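Local coordinates for protein cellulase (Bacteroides salanitronis, PDB 6WQY) that probably hydrolyses internal beta-1,4-glucosidic bonds of cellulose and related plant polysaccharides, as the GH5 catalytic part of a longer cellulase, at residues A[119-130]-A[145-153]; A[264-272]-A[277-287]. All coordinates share one frame; numbering follows the deposited sequence. Where two conformers were deposited one is given.

Contact 1. Residues A[119-130]-A[145-153]; sequences IHHDGANSQYWL and VKAQLAAMW
W129 CG stands between the backbone N and the carbonyl carbon (chi1 66°), which turns the indole toward helix 139-159, and Q148 reaches to meet it with CG anti to the backbone N and the chain extended. The two side chains come from opposite directions. The Q148 amide lies flat over one indole face, the planes 11° apart, with CD 3.3 Å from W129 CD2. Q148 CG sits over the six-membered ring in a CH-pi contact, 3.7 Å from the W129 ring centroid. L130 CB covers the opposite face. M152 SD approaches W129 CZ2 obliquely at 3.5 Å, a Met-aromatic contact. Q148 NE2 also makes a weak hydrogen bond to this sulfur. The contact belongs to a TIM barrel. The loop 119-130 leaves strand 114-118 and packs on helix 139-159, the long helix between strands 114-118 and 167-170. A nearly straight bond in the ring plane, from W129 NE1 to the anti lone pair of D122 OD2 at 2.9 Å, helps fix the rotation of the indole. With an alanine in place of this tryptophan the Q148 amide would probably lose the surface it stacks on, and D122 OD2 its indole donor. D122 OD1 takes the backbone N of W81. Nearer the strand, I119 CD1 lies 3.4 Å from W153 NE1. The same CD1 touches L149 CD1 and M152 CE. W153 NE1 donates to A171 O. V145 CG1 meets L130 CD1 at 3.6 Å.

Contact 2. Residues A[264-272]-A[277-287]; sequences NIYSQWGHT and LKADWGDEDNV
Backbone hydrogen bonds join the two segments at L277 O. It accepts Q268 N at 3.0 Å and, more weakly, S267 N. A water bridges Q268 O and A279 N. Side chains add three more bonds across the contact. W269 NE1 donates to G282 O at 2.8 Å, from above the carbonyl plane. D283 OD1 takes G270 N, also from above the plane of its carboxylate. E284 OE2 uses its syn lone pair for H271 N, 3.0 Å away, and has a second partner in Y326 OH. Charge pairing lies within 277-287: K278 NZ bonds D283 OD2 at 2.7 Å and A279 O as well, which helps fix the D283 carboxylate. E284 bends at chi2 (87°), which brings its carboxylate over one face of the H271 ring in a stack, the planes 15° apart. A279 CA makes a CH-pi contact over one face of the Y266 ring, and I265 CG1 covers the other. G270 has phi 90°, and a CB there would run into E284 OE2. The contact folds the loop after helix 256-259 back on the start of helix 284-299. Y326 and Y327 of helix 318-337, the latter edge-to-face, and Y258 of helix 256-259 pack against W269.

In the fold
Both contacts belong to one TIM barrel of eight parallel strands, within the glycosyl hydrolase family 5 range. They come in series: contact 1 is complete before contact 2 begins. Their centres are 35 Å apart and their nearest atoms about 18 Å apart; they do not meet. Contact 1 follows the third barrel strand, 114-118, and ties its loop to helix 139-159, which leads to the fourth, 167-170. Contact 2 lies between the sixth strand, 246-251, and the seventh, 305-310, at the start of helix 284-299. Each lies in a different strand-to-helix connection, on the C-terminal side of the strands, where this fold holds its active site. Contact 2 is farther out and partly buried.

Contact 1. Residues A[119-130]-A[145-153]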
# COMPACT_ATOMS: atom_id res chain seq x y z
N ILE A 119 -2.10 9.38 -0.01
CA ILE A 119 -1.21 10.40 0.55
C ILE A 119 -0.08 9.66 1.25
O ILE A 119 -0.34 8.88 2.18
CB ILE A 119 -1.96 11.33 1.51
CG1 ILE A 119 -3.02 12.15 0.77
CG2 ILE A 119 -0.97 12.22 2.26
CD1 ILE A 119 -3.87 13.04 1.67
N HIS A 120 1.17 9.87 0.80
CA HIS A 120 2.26 8.99 1.21
C HIS A 120 3.18 9.69 2.19
O HIS A 120 2.87 9.74 3.40
CB HIS A 120 2.94 8.37 -0.02
CG HIS A 120 3.66 7.10 0.26
ND1 HIS A 120 3.01 5.88 0.34
CD2 HIS A 120 4.98 6.86 0.45
CE1 HIS A 120 3.92 4.95 0.54
NE2 HIS A 120 5.12 5.51 0.63
N HIS A 121 4.34 10.22 1.76
CA HIS A 121 5.32 10.72 2.75
C HIS A 121 4.93 12.04 3.40
O HIS A 121 5.63 12.48 4.32
CB HIS A 121 6.72 10.76 2.16
CG HIS A 121 7.31 9.40 1.97
ND1 HIS A 121 7.17 8.39 2.90
CD2 HIS A 121 8.04 8.89 0.95
CE1 HIS A 121 7.81 7.32 2.45
NE2 HIS A 121 8.35 7.60 1.27
N ASP A 122 3.81 12.65 3.02
CA ASP A 122 3.26 13.72 3.84
C ASP A 122 3.12 13.28 5.29
O ASP A 122 3.21 14.11 6.20
CB ASP A 122 1.87 14.11 3.34
CG ASP A 122 1.87 14.62 1.91
OD1 ASP A 122 2.25 13.82 1.02
OD2 ASP A 122 1.47 15.79 1.68
N GLY A 123 2.88 11.99 5.52
CA GLY A 123 2.75 11.45 6.85
C GLY A 123 4.01 10.85 7.42
O GLY A 123 3.94 10.23 8.49
N ALA A 124 5.16 10.98 6.76
CA ALA A 124 6.36 10.30 7.24
C ALA A 124 6.77 10.81 8.61
O ALA A 124 7.07 12.00 8.78
CB ALA A 124 7.50 10.46 6.25
N ASN A 125 6.77 9.90 9.59
CA ASN A 125 7.36 10.13 10.91
C ASN A 125 6.71 11.27 11.69
O ASN A 125 7.29 11.75 12.66
CB ASN A 125 8.86 10.37 10.81
CG ASN A 125 9.56 9.33 9.98
OD1 ASN A 125 9.18 8.15 9.99
ND2 ASN A 125 10.56 9.76 9.22
N SER A 126 5.52 11.69 11.29
CA SER A 126 4.85 12.81 11.95
C SER A 126 5.64 14.10 11.83
O SER A 126 5.43 15.03 12.61
CB SER A 126 4.57 12.49 13.42
OG SER A 126 3.41 13.14 13.90
N GLN A 127 6.53 14.21 10.84
CA GLN A 127 7.42 15.37 10.76
C GLN A 127 6.94 16.45 9.82
O GLN A 127 7.56 17.53 9.78
CB GLN A 127 8.86 14.93 10.45
CG GLN A 127 9.11 14.51 9.01
CD GLN A 127 10.53 13.98 8.80
OE1 GLN A 127 10.77 12.77 8.85
NE2 GLN A 127 11.47 14.88 8.57
N TYR A 128 5.83 16.24 9.10
CA TYR A 128 5.26 17.25 8.21
C TYR A 128 3.84 17.58 8.68
O TYR A 128 3.51 17.41 9.86
CB TYR A 128 5.31 16.77 6.76
CG TYR A 128 6.69 16.32 6.32
CD1 TYR A 128 7.72 17.23 6.17
CD2 TYR A 128 6.95 14.99 6.04
CE1 TYR A 128 8.99 16.81 5.76
CE2 TYR A 128 8.19 14.57 5.62
CZ TYR A 128 9.20 15.49 5.50
OH TYR A 128 10.46 15.07 5.09
N TRP A 129 2.97 18.06 7.78
CA TRP A 129 1.66 18.56 8.21
C TRP A 129 0.80 17.46 8.82
O TRP A 129 -0.03 17.74 9.70
CB TRP A 129 0.90 19.22 7.05
CG TRP A 129 0.50 18.29 5.95
CD1 TRP A 129 1.21 17.99 4.82
CD2 TRP A 129 -0.73 17.54 5.85
NE1 TRP A 129 0.52 17.10 4.04
CE2 TRP A 129 -0.68 16.82 4.64
CE3 TRP A 129 -1.87 17.43 6.65
CZ2 TRP A 129 -1.71 15.98 4.23
CZ3 TRP A 129 -2.89 16.60 6.24
CH2 TRP A 129 -2.80 15.88 5.03
N LEU A 130 0.92 16.23 8.35
CA LEU A 130 0.08 15.12 8.77
C LEU A 130 0.74 14.57 10.03
O LEU A 130 1.58 13.68 9.96
CB LEU A 130 -0.01 14.14 7.61
CG LEU A 130 -0.94 12.94 7.74
CD1 LEU A 130 -2.35 13.31 8.13
CD2 LEU A 130 -0.93 12.21 6.41
N VAL A 145 -5.18 19.40 10.68
CA VAL A 145 -4.87 18.19 9.92
C VAL A 145 -6.11 17.69 9.21
O VAL A 145 -6.07 17.35 8.02
CB VAL A 145 -4.27 17.10 10.83
CG1 VAL A 145 -4.10 15.81 10.03
CG2 VAL A 145 -2.95 17.54 11.41
N LYS A 146 -7.22 17.62 9.93
CA LYS A 146 -8.46 17.16 9.32
C LYS A 146 -8.90 18.09 8.19
O LYS A 146 -9.38 17.61 7.16
CB LYS A 146 -9.55 17.05 10.38
CG LYS A 146 -9.33 15.91 11.37
CD LYS A 146 -10.39 15.94 12.46
CE LYS A 146 -10.24 14.81 13.44
NZ LYS A 146 -11.25 14.88 14.54
N ALA A 147 -8.76 19.40 8.37
CA ALA A 147 -9.17 20.32 7.33
C ALA A 147 -8.35 20.10 6.06
O ALA A 147 -8.88 20.12 4.95
CB ALA A 147 -9.01 21.76 7.81
N GLN A 148 -7.04 19.90 6.22
CA GLN A 148 -6.18 19.66 5.06
C GLN A 148 -6.50 18.31 4.41
O GLN A 148 -6.57 18.21 3.17
CB GLN A 148 -4.71 19.76 5.47
CG GLN A 148 -3.78 19.55 4.30
CD GLN A 148 -2.38 20.07 4.51
OE1 GLN A 148 -2.07 20.68 5.52
NE2 GLN A 148 -1.52 19.84 3.53
N LEU A 149 -6.69 17.28 5.23
CA LEU A 149 -7.04 15.96 4.70
C LEU A 149 -8.34 16.02 3.89
O LEU A 149 -8.43 15.45 2.80
CB LEU A 149 -7.16 14.98 5.87
CG LEU A 149 -7.30 13.50 5.55
CD1 LEU A 149 -6.04 12.94 4.94
CD2 LEU A 149 -7.65 12.77 6.84
N ALA A 150 -9.35 16.70 4.42
CA ALA A 150 -10.63 16.78 3.73
C ALA A 150 -10.50 17.60 2.46
O ALA A 150 -11.07 17.24 1.41
CB ALA A 150 -11.68 17.38 4.66
N ALA A 151 -9.78 18.72 2.51
CA ALA A 151 -9.66 19.58 1.33
C ALA A 151 -8.87 18.88 0.23
O ALA A 151 -9.24 18.95 -0.94
CB ALA A 151 -9.00 20.91 1.71
N MET A 152 -7.77 18.22 0.59
CA MET A 152 -6.99 17.49 -0.41
C MET A 152 -7.81 16.37 -1.03
O MET A 152 -7.85 16.23 -2.25
CB MET A 152 -5.70 16.96 0.21
CG MET A 152 -4.67 18.04 0.52
SD MET A 152 -3.22 17.40 1.35
CE MET A 152 -2.50 16.36 0.08
N TRP A 153 -8.45 15.55 -0.19
CA TRP A 153 -9.21 14.42 -0.72
C TRP A 153 -10.42 14.88 -1.52
O TRP A 153 -10.80 14.20 -2.47
CB TRP A 153 -9.57 13.43 0.39
CG TRP A 153 -8.46 12.46 0.62
CD1 TRP A 153 -7.69 12.31 1.74
CD2 TRP A 153 -7.96 11.50 -0.33
NE1 TRP A 153 -6.75 11.31 1.54
CE2 TRP A 153 -6.91 10.80 0.28
CE3 TRP A 153 -8.33 11.16 -1.64
CZ2 TRP A 153 -6.21 9.80 -0.38
CZ3 TRP A 153 -7.63 10.16 -2.28
CH2 TRP A 153 -6.58 9.50 -1.66

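Contact 2. Residues A[264-272]-A[277-287]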
# COMPACT_ATOMS: atom_id res chain seq x y z
N ASN A 264 23.32 -6.74 5.93
CA ASN A 264 23.90 -7.72 5.01
C ASN A 264 24.48 -8.93 5.75
O ASN A 264 25.58 -9.40 5.47
CB ASN A 264 24.95 -7.07 4.10
CG ASN A 264 25.22 -7.89 2.85
OD1 ASN A 264 24.32 -8.52 2.30
ND2 ASN A 264 26.47 -7.89 2.40
N ILE A 265 23.70 -9.46 6.70
CA ILE A 265 24.12 -10.62 7.46
C ILE A 265 23.11 -11.77 7.41
O ILE A 265 23.51 -12.92 7.68
CB ILE A 265 24.44 -10.26 8.93
CG1 ILE A 265 23.23 -9.56 9.55
CG2 ILE A 265 25.69 -9.39 9.00
CD1 ILE A 265 23.39 -9.22 11.00
N TYR A 266 21.85 -11.52 7.11
CA TYR A 266 20.82 -12.57 7.12
C TYR A 266 20.48 -12.89 5.67
O TYR A 266 19.75 -12.14 5.02
CB TYR A 266 19.58 -12.11 7.87
CG TYR A 266 19.85 -11.68 9.29
CD1 TYR A 266 20.57 -12.49 10.16
CD2 TYR A 266 19.38 -10.47 9.76
CE1 TYR A 266 20.81 -12.10 11.46
CE2 TYR A 266 19.62 -10.06 11.06
CZ TYR A 266 20.34 -10.88 11.90
OH TYR A 266 20.57 -10.48 13.20
N SER A 267 20.98 -14.03 5.19
CA SER A 267 20.82 -14.41 3.79
C SER A 267 19.87 -15.58 3.59
O SER A 267 19.62 -15.96 2.44
CB SER A 267 22.18 -14.76 3.18
OG SER A 267 22.81 -15.81 3.91
N GLN A 268 19.34 -16.18 4.66
CA GLN A 268 18.45 -17.33 4.57
C GLN A 268 17.24 -17.12 5.46
O GLN A 268 17.23 -16.26 6.35
CB GLN A 268 19.19 -18.63 4.92
CG GLN A 268 20.46 -18.80 4.11
CD GLN A 268 21.11 -20.16 4.25
OE1 GLN A 268 20.69 -21.00 5.05
NE2 GLN A 268 22.15 -20.39 3.46
N TRP A 269 16.19 -17.90 5.20
CA TRP A 269 14.91 -17.74 5.87
C TRP A 269 14.16 -19.07 5.89
O TRP A 269 14.28 -19.88 4.97
CB TRP A 269 14.04 -16.70 5.13
CG TRP A 269 12.74 -16.43 5.77
CD1 TRP A 269 12.51 -15.54 6.78
CD2 TRP A 269 11.47 -17.04 5.47
NE1 TRP A 269 11.18 -15.57 7.14
CE2 TRP A 269 10.52 -16.48 6.36
CE3 TRP A 269 11.03 -17.99 4.54
CZ2 TRP A 269 9.17 -16.83 6.33
CZ3 TRP A 269 9.70 -18.33 4.53
CH2 TRP A 269 8.78 -17.75 5.41
N GLY A 270 13.39 -19.28 6.95
CA GLY A 270 12.49 -20.41 7.02
C GLY A 270 13.10 -21.65 7.63
O GLY A 270 14.22 -21.65 8.14
N HIS A 271 12.35 -22.75 7.53
CA HIS A 271 12.69 -23.97 8.26
C HIS A 271 14.07 -24.51 7.89
O HIS A 271 14.72 -25.15 8.72
CB HIS A 271 11.72 -25.12 7.95
CG HIS A 271 10.29 -24.84 8.27
ND1 HIS A 271 9.88 -24.25 9.45
CD2 HIS A 271 9.16 -25.11 7.57
CE1 HIS A 271 8.56 -24.16 9.45
NE2 HIS A 271 8.10 -24.67 8.33
N THR A 272 14.48 -24.36 6.64
CA THR A 272 15.73 -24.97 6.19
C THR A 272 16.94 -24.06 6.37
O THR A 272 18.06 -24.49 6.10
CB THR A 272 15.66 -25.44 4.73
OG1 THR A 272 15.85 -24.32 3.85
CG2 THR A 272 14.34 -26.12 4.44
N LEU A 277 22.70 -17.80 9.66
CA LEU A 277 22.50 -16.95 8.49
C LEU A 277 21.09 -16.39 8.41
O LEU A 277 20.69 -15.89 7.36
CB LEU A 277 22.82 -17.71 7.21
CG LEU A 277 24.23 -18.27 7.10
CD1 LEU A 277 24.39 -19.09 5.83
CD2 LEU A 277 25.28 -17.16 7.16
N LYS A 278 20.33 -16.46 9.50
CA LYS A 278 18.93 -16.03 9.49
C LYS A 278 18.64 -15.14 10.68
O LYS A 278 19.34 -15.18 11.70
CB LYS A 278 17.99 -17.25 9.53
CG LYS A 278 18.13 -18.06 10.81
CD LYS A 278 17.30 -19.33 10.77
CE LYS A 278 15.82 -19.02 10.58
NZ LYS A 278 15.27 -18.16 11.68
N ALA A 279 17.59 -14.33 10.55
CA ALA A 279 17.08 -13.57 11.68
C ALA A 279 16.55 -14.53 12.75
O ALA A 279 16.24 -15.69 12.47
CB ALA A 279 15.96 -12.64 11.23
N ASP A 280 16.45 -14.04 13.98
CA ASP A 280 16.07 -14.90 15.10
C ASP A 280 14.56 -15.01 15.29
O ASP A 280 14.12 -15.56 16.30
CB ASP A 280 16.76 -14.48 16.40
CG ASP A 280 16.35 -13.10 16.87
OD1 ASP A 280 15.39 -12.52 16.32
OD2 ASP A 280 17.01 -12.58 17.80
N TRP A 281 13.77 -14.53 14.33
CA TRP A 281 12.32 -14.62 14.41
C TRP A 281 11.77 -14.51 13.00
O TRP A 281 12.52 -14.33 12.03
CB TRP A 281 11.76 -13.51 15.31
CG TRP A 281 11.82 -12.17 14.65
CD1 TRP A 281 12.94 -11.41 14.45
CD2 TRP A 281 10.72 -11.44 14.09
NE1 TRP A 281 12.60 -10.25 13.80
CE2 TRP A 281 11.25 -10.25 13.57
CE3 TRP A 281 9.35 -11.67 13.99
CZ2 TRP A 281 10.45 -9.28 12.96
CZ3 TRP A 281 8.56 -10.72 13.38
CH2 TRP A 281 9.11 -9.54 12.88
N GLY A 282 10.46 -14.63 12.88
CA GLY A 282 9.78 -14.24 11.65
C GLY A 282 9.72 -15.27 10.55
O GLY A 282 9.61 -14.90 9.38
N ASP A 283 9.77 -16.56 10.90
CA ASP A 283 9.69 -17.63 9.91
C ASP A 283 8.25 -17.96 9.55
O ASP A 283 7.36 -17.11 9.73
CB ASP A 283 10.53 -18.82 10.41
CG ASP A 283 12.01 -18.47 10.48
OD1 ASP A 283 12.55 -17.99 9.46
OD2 ASP A 283 12.61 -18.67 11.56
N GLU A 284 8.01 -19.15 9.00
CA GLU A 284 6.72 -19.46 8.41
C GLU A 284 5.57 -19.27 9.38
O GLU A 284 4.49 -18.80 8.99
CB GLU A 284 6.72 -20.91 7.92
CG GLU A 284 7.64 -21.21 6.73
CD GLU A 284 9.08 -21.55 7.09
OE1 GLU A 284 9.53 -21.23 8.22
OE2 GLU A 284 9.76 -22.16 6.22
N ASP A 285 5.77 -19.65 10.65
CA ASP A 285 4.71 -19.56 11.64
C ASP A 285 4.34 -18.11 11.94
O ASP A 285 3.20 -17.84 12.37
CB ASP A 285 5.12 -20.29 12.92
CG ASP A 285 6.42 -19.76 13.51
OD1 ASP A 285 7.40 -19.63 12.75
OD2 ASP A 285 6.45 -19.48 14.73
N ASN A 286 5.27 -17.17 11.76
CA ASN A 286 4.92 -15.77 11.91
C ASN A 286 4.04 -15.29 10.76
O ASN A 286 3.11 -14.50 10.96
CB ASN A 286 6.16 -14.89 12.02
CG ASN A 286 5.81 -13.44 12.29
OD1 ASN A 286 5.32 -13.11 13.37
ND2 ASN A 286 6.03 -12.58 11.30
N VAL A 287 4.33 -15.74 9.54
CA VAL A 287 3.49 -15.36 8.40
C VAL A 287 2.05 -15.81 8.63
O VAL A 287 1.10 -15.02 8.55
CB VAL A 287 4.05 -15.95 7.10
CG1 VAL A 287 3.14 -15.55 5.93
CG2 VAL A 287 5.47 -15.52 6.84
O HOH W 1 17.42 -11.31 14.30
O HOH W 2 15.90 -14.58 8.27